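Local coordinates for protein hydrogen peroxide-inducible genes activator (PDB 6G1B) that probably senses hydrogen peroxide and, as a LysR-family regulator with a helix-turn-helix domain, switches transcription of genes for the oxidative stress response, at residues Val153-Leu158 with Arg281-Val286; Pro163-Ile168 with Val286-Ser291; Asp190-Ala195 with Leu210-Val215; Leu202-Gly207 with Thr233-Leu238. The protein carries 1 engineered substitution. One frame throughout, in Å; residues are numbered along the deposited sequence. Where two conformers were deposited one is given.

All four contacts lie in the LysR substrate-binding domain. Interactions 1 and 2 both use strand 278-288, which they share at Val-286: the first, a buried contact, pairs it with 153-158, the second with 165-168 at the sheet's end, where packing gives way to a serine turn and bound small molecules. Interactions 2, 3 and 4 are partly buried. Interactions 3 and 4 have neither ladder nor cross-segment hydrogen bond; each rests mainly on leucine methyls, against a strand and Asx turn in one and a helix start in the other. Interaction 4 touches interaction 1 through Arg-281 and Asp-206. Interactions 2 and 4 border a neighbouring chain, and interaction 3 lies farthest from the chain's centre.

Interaction 1 of 4, residues Val153-Leu158 with Arg281-Val286; sequences VAMMAL and RRIGLV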
loop_
_atom_site.group_PDB
_atom_site.type_symbol
_atom_site.label_atom_id
_atom_site.label_comp_id
_atom_site.label_asym_id
_atom_site.label_seq_id
_atom_site.Cartn_x
_atom_site.Cartn_y
_atom_site.Cartn_z
ATOM N N VAL A 153 -10.762 11.564 26.240
ATOM C CA VAL A 153 -12.009 12.163 26.635
ATOM C C VAL A 153 -12.979 12.181 25.438
ATOM O O VAL A 153 -12.555 12.225 24.287
ATOM C CB VAL A 153 -11.757 13.577 27.198
ATOM C CG1 VAL A 153 -11.216 14.531 26.141
ATOM C CG2 VAL A 153 -13.017 14.091 27.868
ATOM N N ALA A 154 -14.268 12.078 25.727
ATOM C CA ALA A 154 -15.308 12.044 24.699
ATOM C C ALA A 154 -16.329 13.141 24.983
ATOM O O ALA A 154 -16.815 13.262 26.103
ATOM C CB ALA A 154 -15.992 10.687 24.698
ATOM N N MET A 155 -16.655 13.925 23.962
ATOM C CA MET A 155 -17.669 14.961 24.058
ATOM C C MET A 155 -18.934 14.346 23.475
ATOM O O MET A 155 -18.960 13.983 22.319
ATOM C CB MET A 155 -17.243 16.202 23.289
ATOM C CG MET A 155 -18.226 17.336 23.311
ATOM S SD MET A 155 -17.596 18.684 22.302
ATOM C CE MET A 155 -18.876 19.922 22.535
ATOM N N MET A 156 -19.977 14.245 24.290
ATOM C CA MET A 156 -21.176 13.503 23.928
ATOM C C MET A 156 -22.389 13.905 24.780
ATOM O O MET A 156 -22.270 14.719 25.688
ATOM C CB MET A 156 -20.875 12.012 24.074
ATOM C CG MET A 156 -20.428 11.606 25.479
ATOM S SD MET A 156 -20.046 9.851 25.642
ATOM C CE MET A 156 -21.715 9.273 25.845
ATOM N N ALA A 157 -23.549 13.339 24.470
ATOM C CA ALA A 157 -24.785 13.592 25.249
ATOM C C ALA A 157 -24.748 12.851 26.579
ATOM O O ALA A 157 -24.354 11.689 26.646
ATOM C CB ALA A 157 -26.018 13.173 24.457
ATOM N N LEU A 158 -25.098 13.536 27.637
ATOM C CA LEU A 158 -25.219 12.942 28.966
ATOM C C LEU A 158 -26.682 12.634 29.219
ATOM O O LEU A 158 -27.564 13.306 28.672
ATOM C CB LEU A 158 -24.719 13.897 30.052
ATOM C CG LEU A 158 -23.335 14.494 29.823
ATOM C CD1 LEU A 158 -22.964 15.309 31.047
ATOM C CD2 LEU A 158 -22.278 13.432 29.512
ATOM N N ARG A 281 -30.590 19.094 24.607
ATOM C CA ARG A 281 -29.691 17.974 24.925
ATOM C C ARG A 281 -28.604 18.479 25.851
ATOM O O ARG A 281 -28.206 19.622 25.735
ATOM C CB ARG A 281 -29.058 17.354 23.677
ATOM C CG ARG A 281 -28.095 18.277 22.918
ATOM C CD ARG A 281 -27.567 17.569 21.681
ATOM N NE ARG A 281 -26.730 18.400 20.850
ATOM C CZ ARG A 281 -26.155 17.991 19.715
ATOM N NH1 ARG A 281 -26.326 16.748 19.285
ATOM N NH2 ARG A 281 -25.419 18.833 18.998
ATOM N N ARG A 282 -28.181 17.627 26.774
ATOM C CA ARG A 282 -27.127 17.961 27.718
ATOM C C ARG A 282 -25.815 17.413 27.144
ATOM O O ARG A 282 -25.636 16.211 27.042
ATOM C CB ARG A 282 -27.441 17.372 29.102
ATOM C CG ARG A 282 -26.298 17.350 30.132
ATOM C CD ARG A 282 -25.832 18.713 30.585
ATOM N NE ARG A 282 -26.883 19.557 31.140
ATOM C CZ ARG A 282 -27.110 19.810 32.430
ATOM N NH1 ARG A 282 -26.404 19.246 33.408
ATOM N NH2 ARG A 282 -28.095 20.643 32.747
ATOM N N ILE A 283 -24.930 18.300 26.711
ATOM C CA ILE A 283 -23.625 17.904 26.196
ATOM C C ILE A 283 -22.629 17.920 27.347
ATOM O O ILE A 283 -22.663 18.811 28.191
ATOM C CB ILE A 283 -23.166 18.828 25.041
ATOM C CG1 ILE A 283 -24.087 18.664 23.834
ATOM C CG2 ILE A 283 -21.722 18.524 24.602
ATOM C CD1 ILE A 283 -24.229 17.267 23.286
ATOM N N GLY A 284 -21.762 16.917 27.385
ATOM C CA GLY A 284 -20.745 16.772 28.431
ATOM C C GLY A 284 -19.437 16.161 27.956
ATOM O O GLY A 284 -19.339 15.645 26.857
ATOM N N LEU A 285 -18.422 16.223 28.790
ATOM C CA LEU A 285 -17.148 15.532 28.536
ATOM C C LEU A 285 -17.135 14.283 29.406
ATOM O O LEU A 285 -17.416 14.386 30.599
ATOM C CB LEU A 285 -15.995 16.409 28.907
ATOM C CG LEU A 285 -15.413 17.402 27.951
ATOM C CD1 LEU A 285 -14.069 17.842 28.562
ATOM C CD2 LEU A 285 -15.199 16.805 26.567
ATOM N N VAL A 286 -16.860 13.113 28.836
ATOM C CA VAL A 286 -16.755 11.906 29.642
ATOM C C VAL A 286 -15.347 11.308 29.589
ATOM O O VAL A 286 -14.741 11.208 28.524
ATOM C CB VAL A 286 -17.954 10.906 29.489
ATOM C CG1 VAL A 286 -18.963 11.363 28.475
ATOM C CG2 VAL A 286 -17.549 9.470 29.312
HETATM O O HOH W 1 -29.029 15.111 26.524
#
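Met-156 and Gly-284 exchange backbone hydrogen bonds in the middle of an antiparallel ladder, part of the mixed sheet in the periplasmic-binding-protein-like domain. Gly-284 N gives to Met-156 O at 2.8 Å, and Met-156 N returns a bond to Gly-284 O at 3.0 Å; Ala-154 and Val-286 form a second such pair. On one face of the sheet, Met-155 has CG anti to its backbone nitrogen (chi1 180°) and stays extended beyond it, which carries the chain across Ile-283, Met-155 CE 3.8 Å from Ile-283 CG2. Beside it, Leu-285 CD2 is 3.7 Å from Val-153 CG2 and nearly as close to Met-155 CB. On the opposite face Leu-158 spreads its branch over Gly-284, Leu-158 CG 3.7 Å from Gly-284 CA, and slides past Val-286.

A helix packs on each face: Leu-304 of helix 294-317 lies on Met-155 and Leu-285, while Thr-139 and Leu-143 of helix 139-147 pack on Met-156. Arg-282 turns its guanidinium away to a salt bridge with Asp-172. At the same end of the ladder a water accepts from Arg-282 N at 2.7 Å and donates to Leu-158 O at 3.2 Å.

Interaction 2 of 4, residues Pro163-Ile168 with Val286-Ser291; sequences PGMKEI and VYRSSS. With 1PS (3-pyridinium-1-ylpropane-1-sulfonate), chain E; PEO (hydrogen peroxide), chain H.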
loop_
_atom_site.group_PDB
_atom_site.type_symbol
_atom_site.label_atom_id
_atom_site.label_comp_id
_atom_site.label_asym_id
_atom_site.label_seq_id
_atom_site.Cartn_x
_atom_site.Cartn_y
_atom_site.Cartn_z
ATOM N N PRO A 163 -20.070 2.550 32.610
ATOM C CA PRO A 163 -19.301 2.153 33.803
ATOM C C PRO A 163 -17.866 2.670 33.841
ATOM O O PRO A 163 -17.147 2.567 32.832
ATOM C CB PRO A 163 -19.292 0.629 33.706
ATOM C CG PRO A 163 -20.613 0.306 33.054
ATOM C CD PRO A 163 -20.780 1.390 32.017
ATOM N N GLY A 164 -17.465 3.222 34.991
ATOM C CA GLY A 164 -16.090 3.607 35.255
ATOM C C GLY A 164 -15.677 4.942 34.682
ATOM O O GLY A 164 -14.503 5.258 34.629
ATOM N N MET A 165 -16.655 5.740 34.265
ATOM C CA MET A 165 -16.433 7.026 33.637
ATOM C C MET A 165 -16.941 8.133 34.539
ATOM O O MET A 165 -17.838 7.932 35.341
ATOM C CB MET A 165 -17.179 7.114 32.301
ATOM C CG MET A 165 -16.868 6.039 31.285
ATOM S SD MET A 165 -15.101 5.971 30.886
ATOM C CE MET A 165 -15.065 4.616 29.711
ATOM N N LYS A 166 -16.335 9.303 34.390
ATOM C CA LYS A 166 -16.734 10.525 35.070
ATOM C C LYS A 166 -17.227 11.491 34.024
ATOM O O LYS A 166 -16.814 11.407 32.876
ATOM C CB LYS A 166 -15.570 11.164 35.818
ATOM C CG LYS A 166 -14.853 10.260 36.809
ATOM C CD LYS A 166 -15.258 10.552 38.237
ATOM C CE LYS A 166 -14.664 11.867 38.719
ATOM N NZ LYS A 166 -14.916 12.055 40.176
ATOM N N GLU A 167 -18.117 12.406 34.416
ATOM C CA GLU A 167 -18.738 13.331 33.483
ATOM C C GLU A 167 -18.503 14.753 33.912
ATOM O O GLU A 167 -18.590 15.059 35.089
ATOM C CB GLU A 167 -20.237 13.050 33.380
ATOM C CG GLU A 167 -20.549 11.630 32.899
ATOM C CD GLU A 167 -22.048 11.329 32.834
ATOM O OE1 GLU A 167 -22.861 12.092 33.395
ATOM O OE2 GLU A 167 -22.439 10.324 32.217
ATOM N N ILE A 168 -18.174 15.613 32.958
ATOM C CA ILE A 168 -18.152 17.035 33.191
ATOM C C ILE A 168 -19.255 17.624 32.308
ATOM O O ILE A 168 -19.164 17.526 31.087
ATOM C CB ILE A 168 -16.794 17.697 32.840
ATOM C CG1 ILE A 168 -15.636 17.082 33.658
ATOM C CG2 ILE A 168 -16.882 19.201 33.096
ATOM C CD1 ILE A 168 -14.259 17.298 33.077
ATOM N N VAL A 286 -16.860 13.113 28.836
ATOM C CA VAL A 286 -16.755 11.906 29.642
ATOM C C VAL A 286 -15.347 11.308 29.589
ATOM O O VAL A 286 -14.741 11.208 28.524
ATOM C CB VAL A 286 -17.954 10.906 29.489
ATOM C CG1 VAL A 286 -18.963 11.363 28.475
ATOM C CG2 VAL A 286 -17.549 9.470 29.312
ATOM N N TYR A 287 -14.818 10.921 30.743
ATOM C CA TYR A 287 -13.447 10.387 30.801
ATOM C C TYR A 287 -13.343 9.238 31.796
ATOM O O TYR A 287 -14.260 9.030 32.574
ATOM C CB TYR A 287 -12.461 11.515 31.083
ATOM C CG TYR A 287 -12.554 12.113 32.467
ATOM C CD1 TYR A 287 -13.400 13.193 32.738
ATOM C CD2 TYR A 287 -11.767 11.619 33.506
ATOM C CE1 TYR A 287 -13.460 13.756 34.005
ATOM C CE2 TYR A 287 -11.805 12.169 34.777
ATOM C CZ TYR A 287 -12.662 13.221 35.035
ATOM O OH TYR A 287 -12.686 13.726 36.310
ATOM N N ARG A 288 -12.253 8.482 31.737
ATOM C CA ARG A 288 -12.054 7.319 32.627
ATOM C C ARG A 288 -11.728 7.785 34.037
ATOM O O ARG A 288 -10.802 8.590 34.227
ATOM C CB ARG A 288 -10.918 6.431 32.106
ATOM C CG ARG A 288 -11.035 5.868 30.696
ATOM C CD ARG A 288 -9.786 5.020 30.349
ATOM N NE ARG A 288 -8.611 5.877 30.212
ATOM C CZ ARG A 288 -8.310 6.630 29.158
ATOM N NH1 ARG A 288 -9.054 6.627 28.040
ATOM N NH2 ARG A 288 -7.241 7.403 29.225
ATOM N N SER A 289 -12.445 7.271 35.041
ATOM C CA SER A 289 -12.075 7.456 36.489
ATOM C C SER A 289 -10.613 7.214 36.848
ATOM O O SER A 289 -10.089 7.839 37.765
ATOM C CB SER A 289 -12.844 6.481 37.370
ATOM O OG SER A 289 -14.144 6.915 37.407
ATOM N N SER A 290 -9.982 6.297 36.128
ATOM C CA SER A 290 -8.581 5.982 36.345
ATOM C C SER A 290 -7.594 7.078 35.907
ATOM O O SER A 290 -6.422 6.986 36.264
ATOM C CB SER A 290 -8.267 4.663 35.634
ATOM O OG SER A 290 -8.825 4.659 34.322
ATOM N N SER A 291 -8.045 8.075 35.139
ATOM C CA SER A 291 -7.183 9.191 34.705
ATOM C C SER A 291 -6.808 10.136 35.835
ATOM O O SER A 291 -7.642 10.490 36.669
ATOM C CB SER A 291 -7.868 10.013 33.608
ATOM O OG SER A 291 -6.946 10.886 32.966
HETATM N N1 1PS E . -7.636 9.875 39.820
HETATM C C1 1PS E . -7.336 8.608 39.424
HETATM C C2 1PS E . -6.028 8.152 39.473
HETATM C C3 1PS E . -6.635 10.689 40.252
HETATM C C4 1PS E . -5.326 10.230 40.301
HETATM C C5 1PS E . -5.037 8.968 39.909
HETATM C C6 1PS E . -9.002 10.380 39.747
HETATM C C7 1PS E . -9.973 9.642 40.666
HETATM C C8 1PS E . -11.398 9.846 40.152
HETATM S S1 1PS E . -12.569 9.635 41.516
HETATM O O1 1PS E . -13.986 9.663 41.000
HETATM O O2 1PS E . -12.369 10.700 42.564
HETATM O O3 1PS E . -12.271 8.376 42.290
HETATM O O1 PEO H . -16.131 15.213 37.252
HETATM O O2 PEO H . -14.719 15.659 37.182
HETATM O O HOH W 2 -12.022 3.982 34.447
#
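Lys-166 sets its CB over one face of the Tyr-287 ring, toward the rim, in a hydrogen-bonded antiparallel pair whose side chains run side by side. Tyr-287 CG sits between the backbone N and the carbonyl carbon (chi1 69°), which turns the ring toward strand 165-168; Lys-166 CB then makes a CH-pi contact 3.9 Å from its centroid. Bends at chi2 (-102°) and chi3 carry the rest of the lysine past Ser-289 OG, and NZ reaches sulfonate O1 of 3-pyridinium-1-ylpropane-1-sulfonate at 2.7 Å. The cationic end of that ligand faces serine backbone carbonyls, its N1 3.2 Å from Ser-291 O. At the edge of the tyrosine ring a hydrogen peroxide molecule, probably from the crystallisation liquor, has O2 2.9 Å from Tyr-287 OH, while Ile-168 CD1 approaches Tyr-287 CE1 obliquely at 3.7 Å.

Where the strands part, Gly-164 O receives Ser-289 N at 2.9 Å, a weak bond from Ser-289 OG, and a water. The ladder's end and the type I turn from Arg-288 to Ser-291 thus form two ligand pockets, Glu-298 also lining the peroxide site. Met-165 CB is 3.8 Å from Val-286 CG2, and its sulfur lies near Arg-288 CA. Arg-288 turns away, bonding to the Leu-146 and Ile-151 carbonyls and forming a salt bridge with an acidic side chain of a neighbouring protein chain. Phe-297 of helix 294-317 meets the Tyr-287 ring, and Leu-146 of helix 139-147 packs on Met-165 and Val-286, placing this end of the sheet between two helices.

Interaction 3 of 4, residues Asp190-Ala195 with Leu210-Val215; sequences DLELSA and LHDQIV
Leu-193 points at 210-215, and with CG anti to its own carbonyl carbon (chi1 -82°) its methyls come to rest on Asp-212, which holds its carboxylate between its backbone N and carbonyl carbon (chi1 62°). The two methyl branches divide the work. CD1 lies against the 212-215 turn, 3.7 Å from Asp-212 N, 3.8 Å from OD2 of the same residue and 4.0 Å from Val-215 CG1; Leu-193 CD2 crosses to Leu-210 CD2 at 3.9 Å.

The turn is held from within. Asp-212 OD1 accepts from Ile-214 N at 2.9 Å, forming an Asx turn, and from Val-215 N at 2.8 Å, the latter nearly along the C-O axis. A backbone bond joins Asp-212 N to Val-215 O. Leu-193 itself opens a 3-10 segment, and Leu-210 also packs on Ala-279 of strand 278-288. The turn belongs to the stretch spanned by the Cys-209 to Cys-218 disulfide, consistent with a redox-responsive loop in a peroxide sensor.

Two amides donating to OD1 would favour the carboxylate, whereas Glu-192 OE1, 4.4 Å from Asp-212 OD2, might raise its pKa; OD2 meets Leu-193 only by van der Waals contact with its carbons.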
loop_
_atom_site.group_PDB
_atom_site.type_symbol
_atom_site.label_atom_id
_atom_site.label_comp_id
_atom_site.label_asym_id
_atom_site.label_seq_id
_atom_site.Cartn_x
_atom_site.Cartn_y
_atom_site.Cartn_z
ATOM N N ASP A 190 -44.750 28.899 18.971
ATOM C CA ASP A 190 -45.533 28.520 20.155
ATOM C C ASP A 190 -46.032 27.063 20.147
ATOM O O ASP A 190 -47.051 26.768 20.745
ATOM C CB ASP A 190 -46.736 29.471 20.294
ATOM C CG ASP A 190 -47.682 29.400 19.100
ATOM O OD1 ASP A 190 -47.393 28.682 18.102
ATOM O OD2 ASP A 190 -48.715 30.101 19.156
ATOM N N LEU A 191 -45.315 26.166 19.488
ATOM C CA LEU A 191 -45.769 24.793 19.335
ATOM C C LEU A 191 -45.753 24.069 20.679
ATOM O O LEU A 191 -44.878 24.320 21.539
ATOM C CB LEU A 191 -44.876 24.010 18.357
ATOM C CG LEU A 191 -44.826 24.493 16.918
ATOM C CD1 LEU A 191 -43.848 23.651 16.113
ATOM C CD2 LEU A 191 -46.197 24.486 16.282
ATOM N N GLU A 192 -46.723 23.180 20.839
ATOM C CA GLU A 192 -46.798 22.275 21.980
ATOM C C GLU A 192 -46.288 20.920 21.573
ATOM O O GLU A 192 -46.122 20.663 20.394
ATOM C CB GLU A 192 -48.255 22.169 22.489
ATOM C CG GLU A 192 -48.750 23.421 23.196
ATOM C CD GLU A 192 -47.871 23.828 24.374
ATOM O OE1 GLU A 192 -47.085 23.006 24.925
ATOM O OE2 GLU A 192 -47.959 25.010 24.739
ATOM N N LEU A 193 -46.052 20.037 22.537
ATOM C CA LEU A 193 -45.594 18.679 22.214
ATOM C C LEU A 193 -46.570 17.912 21.338
ATOM O O LEU A 193 -46.152 17.160 20.459
ATOM C CB LEU A 193 -45.282 17.854 23.470
ATOM C CG LEU A 193 -43.914 18.068 24.101
ATOM C CD1 LEU A 193 -43.738 17.030 25.199
ATOM C CD2 LEU A 193 -42.804 17.940 23.064
ATOM N N SER A 194 -47.859 18.124 21.529
ATOM C CA SER A 194 -48.859 17.557 20.616
ATOM C C SER A 194 -48.616 17.827 19.122
ATOM O O SER A 194 -49.076 17.043 18.282
ATOM C CB SER A 194 -50.254 18.063 20.969
ATOM O OG SER A 194 -50.343 19.459 20.749
ATOM N N ALA A 195 -47.943 18.929 18.788
ATOM C CA ALA A 195 -47.611 19.244 17.400
ATOM C C ALA A 195 -46.767 18.149 16.704
ATOM O O ALA A 195 -46.775 18.063 15.476
ATOM C CB ALA A 195 -46.902 20.588 17.316
ATOM N N LEU A 210 -37.101 15.684 24.971
ATOM C CA LEU A 210 -38.364 16.411 24.803
ATOM C C LEU A 210 -39.328 16.101 25.927
ATOM O O LEU A 210 -39.640 14.955 26.150
ATOM C CB LEU A 210 -39.034 16.085 23.462
ATOM C CG LEU A 210 -38.597 17.028 22.330
ATOM C CD1 LEU A 210 -37.150 16.730 21.954
ATOM C CD2 LEU A 210 -39.544 16.914 21.160
ATOM N N HIS A 211 -39.785 17.140 26.616
ATOM C CA HIS A 211 -40.827 17.015 27.643
ATOM C C HIS A 211 -41.437 18.389 27.946
ATOM O O HIS A 211 -40.860 19.437 27.625
ATOM C CB HIS A 211 -40.291 16.378 28.942
ATOM C CG HIS A 211 -39.195 17.167 29.589
ATOM N ND1 HIS A 211 -39.417 18.104 30.571
ATOM C CD2 HIS A 211 -37.863 17.179 29.356
ATOM C CE1 HIS A 211 -38.268 18.652 30.926
ATOM N NE2 HIS A 211 -37.308 18.108 30.200
ATOM N N ASP A 212 -42.636 18.347 28.505
ATOM C CA ASP A 212 -43.285 19.489 29.152
ATOM C C ASP A 212 -43.769 18.994 30.524
ATOM O O ASP A 212 -43.436 17.868 30.916
ATOM C CB ASP A 212 -44.429 20.062 28.279
ATOM C CG ASP A 212 -45.563 19.076 28.023
ATOM O OD1 ASP A 212 -45.797 18.169 28.838
ATOM O OD2 ASP A 212 -46.242 19.223 26.987
ATOM N N GLN A 213 -44.579 19.793 31.226
ATOM C CA GLN A 213 -44.986 19.483 32.611
ATOM C C GLN A 213 -45.905 18.248 32.763
ATOM O O GLN A 213 -46.043 17.719 33.861
ATOM C CB GLN A 213 -45.650 20.701 33.270
ATOM C CG GLN A 213 -44.741 21.925 33.433
ATOM C CD GLN A 213 -44.838 22.932 32.273
ATOM O OE1 GLN A 213 -44.323 22.699 31.174
ATOM N NE2 GLN A 213 -45.495 24.061 32.526
ATOM N N ILE A 214 -46.513 17.801 31.667
ATOM C CA ILE A 214 -47.466 16.682 31.657
ATOM C C ILE A 214 -46.930 15.406 30.973
ATOM O O ILE A 214 -47.161 14.307 31.470
ATOM C CB ILE A 214 -48.776 17.137 30.967
ATOM C CG1 ILE A 214 -49.379 18.327 31.738
ATOM C CG2 ILE A 214 -49.787 15.992 30.844
ATOM C CD1 ILE A 214 -50.323 19.179 30.918
ATOM N N VAL A 215 -46.245 15.558 29.834
ATOM C CA VAL A 215 -45.766 14.440 29.004
ATOM C C VAL A 215 -44.228 14.413 29.003
ATOM O O VAL A 215 -43.594 15.440 28.805
ATOM C CB VAL A 215 -46.319 14.565 27.556
ATOM C CG1 VAL A 215 -45.533 13.722 26.555
ATOM C CG2 VAL A 215 -47.796 14.190 27.510
#

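Interaction 4 of 4, residues Leu202-Gly207 with Thr233-Leu238; sequences LLLDDG and TRASSL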
loop_
_atom_site.group_PDB
_atom_site.type_symbol
_atom_site.label_atom_id
_atom_site.label_comp_id
_atom_site.label_asym_id
_atom_site.label_seq_id
_atom_site.Cartn_x
_atom_site.Cartn_y
_atom_site.Cartn_z
ATOM N N LEU A 202 -38.431 12.587 11.237
ATOM C CA LEU A 202 -37.284 11.712 11.104
ATOM C C LEU A 202 -36.282 12.261 12.074
ATOM O O LEU A 202 -35.791 13.360 11.879
ATOM C CB LEU A 202 -36.759 11.663 9.664
ATOM C CG LEU A 202 -35.577 10.736 9.353
ATOM C CD1 LEU A 202 -35.686 9.342 9.982
ATOM C CD2 LEU A 202 -35.378 10.631 7.845
ATOM N N LEU A 203 -35.981 11.504 13.121
ATOM C CA LEU A 203 -35.071 11.949 14.167
ATOM C C LEU A 203 -33.784 11.168 14.111
ATOM O O LEU A 203 -33.788 10.027 13.710
ATOM C CB LEU A 203 -35.720 11.749 15.529
ATOM C CG LEU A 203 -36.982 12.577 15.791
ATOM C CD1 LEU A 203 -37.560 12.201 17.147
ATOM C CD2 LEU A 203 -36.695 14.079 15.710
ATOM N N LEU A 204 -32.697 11.797 14.526
ATOM C CA LEU A 204 -31.409 11.165 14.720
ATOM C C LEU A 204 -31.183 10.858 16.184
ATOM O O LEU A 204 -31.789 11.484 17.062
ATOM C CB LEU A 204 -30.320 12.142 14.290
ATOM C CG LEU A 204 -30.319 12.509 12.806
ATOM C CD1 LEU A 204 -29.195 13.487 12.534
ATOM C CD2 LEU A 204 -30.163 11.272 11.922
ATOM N N ASP A 205 -30.293 9.902 16.444
ATOM C CA ASP A 205 -29.868 9.598 17.799
ATOM C C ASP A 205 -28.787 10.620 18.246
ATOM O O ASP A 205 -27.601 10.307 18.324
ATOM C CB ASP A 205 -29.416 8.148 17.922
ATOM C CG ASP A 205 -29.031 7.772 19.357
ATOM O OD1 ASP A 205 -29.681 8.259 20.314
ATOM O OD2 ASP A 205 -28.049 7.007 19.542
ATOM N N ASP A 206 -29.267 11.819 18.606
ATOM C CA ASP A 206 -28.479 13.012 18.854
ATOM C C ASP A 206 -28.627 13.568 20.286
ATOM O O ASP A 206 -28.221 14.708 20.570
ATOM C CB ASP A 206 -28.859 14.091 17.822
ATOM C CG ASP A 206 -30.356 14.477 17.849
ATOM O OD1 ASP A 206 -31.085 14.174 18.848
ATOM O OD2 ASP A 206 -30.791 15.101 16.842
ATOM N N GLY A 207 -29.218 12.768 21.168
ATOM C CA GLY A 207 -29.381 13.146 22.548
ATOM C C GLY A 207 -30.565 14.046 22.849
ATOM O O GLY A 207 -30.678 14.528 23.961
ATOM N N THR A 233 -36.478 4.494 7.334
ATOM C CA THR A 233 -36.530 3.931 8.683
ATOM C C THR A 233 -35.615 4.628 9.683
ATOM O O THR A 233 -36.063 4.961 10.766
ATOM C CB THR A 233 -36.113 2.442 8.658
ATOM O OG1 THR A 233 -36.844 1.761 7.639
ATOM C CG2 THR A 233 -36.326 1.777 10.018
ATOM N N ARG A 234 -34.355 4.849 9.310
ATOM C CA ARG A 234 -33.401 5.534 10.164
ATOM C C ARG A 234 -32.177 6.011 9.377
ATOM O O ARG A 234 -31.664 5.322 8.500
ATOM C CB ARG A 234 -32.955 4.683 11.381
ATOM C CG ARG A 234 -32.268 3.363 11.118
ATOM C CD ARG A 234 -31.685 2.817 12.427
ATOM N NE ARG A 234 -31.544 1.354 12.414
ATOM C CZ ARG A 234 -30.410 0.671 12.228
ATOM N NH1 ARG A 234 -29.236 1.285 12.016
ATOM N NH2 ARG A 234 -30.462 -0.657 12.258
ATOM N N ALA A 235 -31.734 7.223 9.711
ATOM C CA ALA A 235 -30.566 7.853 9.163
ATOM C C ALA A 235 -29.533 8.008 10.264
ATOM O O ALA A 235 -29.856 8.133 11.407
ATOM C CB ALA A 235 -30.978 9.210 8.614
ATOM N N SER A 236 -28.259 7.983 9.924
ATOM C CA SER A 236 -27.199 8.360 10.874
ATOM C C SER A 236 -26.686 9.769 10.626
ATOM O O SER A 236 -25.979 10.309 11.458
ATOM C CB SER A 236 -26.043 7.356 10.797
ATOM O OG SER A 236 -25.251 7.520 9.619
ATOM N N SER A 237 -27.032 10.360 9.479
ATOM C CA SER A 237 -26.576 11.664 9.101
ATOM C C SER A 237 -27.744 12.652 8.941
ATOM O O SER A 237 -28.767 12.357 8.329
ATOM C CB SER A 237 -25.842 11.548 7.784
ATOM O OG SER A 237 -25.451 12.833 7.359
ATOM N N LEU A 238 -27.540 13.849 9.476
ATOM C CA LEU A 238 -28.442 14.973 9.281
ATOM C C LEU A 238 -28.632 15.361 7.810
ATOM O O LEU A 238 -29.695 15.868 7.443
ATOM C CB LEU A 238 -27.922 16.186 10.075
ATOM C CG LEU A 238 -28.867 17.372 10.237
ATOM C CD1 LEU A 238 -30.216 16.923 10.797
ATOM C CD2 LEU A 238 -28.241 18.390 11.180
#
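Leu-202 begins the contact loosely: with CG anti to the backbone N (chi1 -178°), its CD1 comes to 4.4 Å from Arg-234 CA, and the side chain also rests on Val-241 and Leu-244 of helix 238-246.

Leu-204 makes most of the contact. Its CG stands beside the backbone N (chi1 -64°), and the extended fork straddles the bend in the second segment. CD2 presses on the backbone of Ala-235, 3.2 Å from its O and 4.0 Å from its CB. CD1 lies at the start of the helix, 3.5 Å from Leu-238 N and 3.9 Å from Leu-238 CB. The contact is thus methyl against peptide as much as methyl against methyl. Val-241 takes the side chains of Leu-202, Leu-204 and Ala-235 alike.

Beyond it the chain bends sharply, Asp-205 being the centre of an inverse gamma turn whose bond from Asp-206 N to Leu-204 O is weak. Asp-206 bonds through OD1 to His-208 ND1 and through its O to Arg-281 NH1, tying the loop to strand 278-288.

Across the contact, Ser-237 is the N-cap of helix 238-246, its OG accepting from Thr-239 N, and Ser-236 OG and Ser-237 N each bond to an acidic side chain of a neighbouring protein chain. In this LysR substrate-binding domain, of periplasmic-binding-protein-like fold, the capped helix start and the 202-207 loop thus join beside a subunit interface, where Arg-234 continues a parallel ladder into the neighbouring chain.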